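PDB 6EUA: angiopoietin-related protein 3 from Homo sapiens, which raises plasma triglycerides by inhibiting lipoprotein lipase, and through its fibrinogen-like domain, the part described here, mediates endothelial cell adhesion. Local coordinates for residues A[85-88]-A[89-93]. Sequence-based numbering, arbitrary orientation. Where two conformers were deposited one is given.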
loop_
_atom_site.group_PDB
_atom_site.type_symbol
_atom_site.label_atom_id
_atom_site.label_comp_id
_atom_site.label_asym_id
_atom_site.label_seq_id
_atom_site.Cartn_x
_atom_site.Cartn_y
_atom_site.Cartn_z
ATOM N N GLU A 85 15.520 -12.975 11.559
ATOM C CA GLU A 85 16.832 -12.625 11.036
ATOM C C GLU A 85 16.878 -11.160 10.614
ATOM O O GLU A 85 17.867 -10.461 10.872
ATOM C CB GLU A 85 17.201 -13.551 9.878
ATOM C CG GLU A 85 18.492 -14.334 10.121
ATOM C CD GLU A 85 19.444 -13.638 11.101
ATOM O OE1 GLU A 85 19.936 -12.523 10.777
ATOM O OE2 GLU A 85 19.698 -14.210 12.189
ATOM N N LYS A 86 15.809 -10.665 10.006
ATOM C CA LYS A 86 15.791 -9.261 9.621
ATOM C C LYS A 86 15.698 -8.347 10.842
ATOM O O LYS A 86 16.377 -7.312 10.897
ATOM C CB LYS A 86 14.646 -9.014 8.647
ATOM C CG LYS A 86 14.943 -9.547 7.244
ATOM C CD LYS A 86 13.794 -9.246 6.297
ATOM C CE LYS A 86 14.033 -9.839 4.919
ATOM N NZ LYS A 86 14.303 -11.276 5.000
ATOM N N ILE A 87 14.900 -8.727 11.851
ATOM C CA ILE A 87 14.811 -7.906 13.062
ATOM C C ILE A 87 16.166 -7.832 13.746
ATOM O O ILE A 87 16.596 -6.759 14.191
ATOM C CB ILE A 87 13.735 -8.443 14.026
ATOM C CG1 ILE A 87 12.356 -8.311 13.408
ATOM C CG2 ILE A 87 13.774 -7.684 15.355
ATOM C CD1 ILE A 87 11.426 -9.432 13.818
ATOM N N TYR A 88 16.861 -8.975 13.846
ATOM C CA TYR A 88 18.165 -8.976 14.496
ATOM C C TYR A 88 19.168 -8.161 13.694
ATOM O O TYR A 88 20.024 -7.490 14.284
ATOM C CB TYR A 88 18.680 -10.410 14.722
ATOM C CG TYR A 88 20.006 -10.427 15.453
ATOM C CD1 TYR A 88 20.062 -10.216 16.824
ATOM C CD2 TYR A 88 21.207 -10.607 14.769
ATOM C CE1 TYR A 88 21.269 -10.190 17.503
ATOM C CE2 TYR A 88 22.429 -10.587 15.443
ATOM C CZ TYR A 88 22.449 -10.378 16.814
ATOM O OH TYR A 88 23.641 -10.354 17.508
ATOM N N SER A 89 19.061 -8.184 12.356
ATOM C CA SER A 89 19.930 -7.350 11.528
ATOM C C SER A 89 19.785 -5.878 11.890
ATOM O O SER A 89 20.760 -5.116 11.866
ATOM C CB SER A 89 19.602 -7.556 10.050
ATOM O OG SER A 89 20.204 -8.733 9.573
ATOM N N ILE A 90 18.571 -5.455 12.212
ATOM C CA ILE A 90 18.370 -4.080 12.644
ATOM C C ILE A 90 18.955 -3.870 14.039
ATOM O O ILE A 90 19.759 -2.957 14.263
ATOM C CB ILE A 90 16.872 -3.728 12.587
ATOM C CG1 ILE A 90 16.382 -3.832 11.133
ATOM C CG2 ILE A 90 16.615 -2.356 13.206
ATOM C CD1 ILE A 90 14.862 -3.842 10.975
ATOM N N VAL A 91 18.578 -4.722 14.990
ATOM C CA VAL A 91 18.903 -4.454 16.390
ATOM C C VAL A 91 20.353 -4.826 16.708
ATOM O O VAL A 91 21.112 -4.014 17.253
ATOM C CB VAL A 91 17.909 -5.184 17.308
ATOM C CG1 VAL A 91 18.316 -5.022 18.780
ATOM C CG2 VAL A 91 16.496 -4.645 17.080
ATOM N N LYS A 92 20.758 -6.052 16.392
ATOM C CA LYS A 92 22.123 -6.552 16.651
ATOM C C LYS A 92 22.381 -6.460 18.153
ATOM O O LYS A 92 21.597 -7.032 18.925
ATOM C CB LYS A 92 23.121 -5.829 15.765
ATOM C CG LYS A 92 23.284 -6.497 14.412
ATOM C CD LYS A 92 24.244 -5.736 13.509
ATOM C CE LYS A 92 24.020 -6.141 12.062
ATOM N NZ LYS A 92 23.564 -4.995 11.252
ATOM N N GLN A 93 23.441 -5.785 18.606
ATOM C CA GLN A 93 23.801 -5.724 20.020
ATOM C C GLN A 93 23.277 -4.463 20.709
ATOM O O GLN A 93 23.630 -4.206 21.865
ATOM C CB GLN A 93 25.328 -5.794 20.186
ATOM C CG GLN A 93 26.013 -6.963 19.478
ATOM C CD GLN A 93 27.543 -6.816 19.415
ATOM O OE1 GLN A 93 28.145 -6.041 20.167
ATOM N NE2 GLN A 93 28.175 -7.584 18.531
HETATM O O HOH W 1 22.955 -9.587 20.536
HETATM O O HOH W 2 26.449 -8.815 16.609
#
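Ser89 N to Glu85 O (3.0 Å), Ile90 N to Lys86 O and Val91 N to Ile87 O are the successive i to i+4 bonds of the last turns of helix 84-91 in the fibrinogen C-terminal domain, and Lys92, with positive phi, is the first residue to leave helical geometry. Its N still reaches Tyr88 O at 2.7 Å, though the N-H...O angle is only 134°. Tyr88 carries CG anti to the backbone N (chi1 -177°), which lays its ring along the helix end, over the Lys92 backbone. Lys92 CA sits 4.0 Å from the ring centroid and 19° off the normal, a CH-pi contact displaced toward the rim. Lys92 O lies 3.5 Å from Tyr88 CE1. Replacing Tyr88 with an alanine would probably uncover the Lys92 backbone and leave the water that Tyr88 OH shares with Lys92 O, the latter bond weak, without its phenolic partner. On the buried side, Ile87 CG2 approaches Val91 CG2 at 4.4 Å, and these side chains pack on Leu118 and Phe116, respectively, of strand 109-118. The Lys92 side chain folds back along the final turn: NZ, also bonded to Ser32 O, donates to a lone pair of Ser89 O at 2.9 Å, in the carbonyl plane.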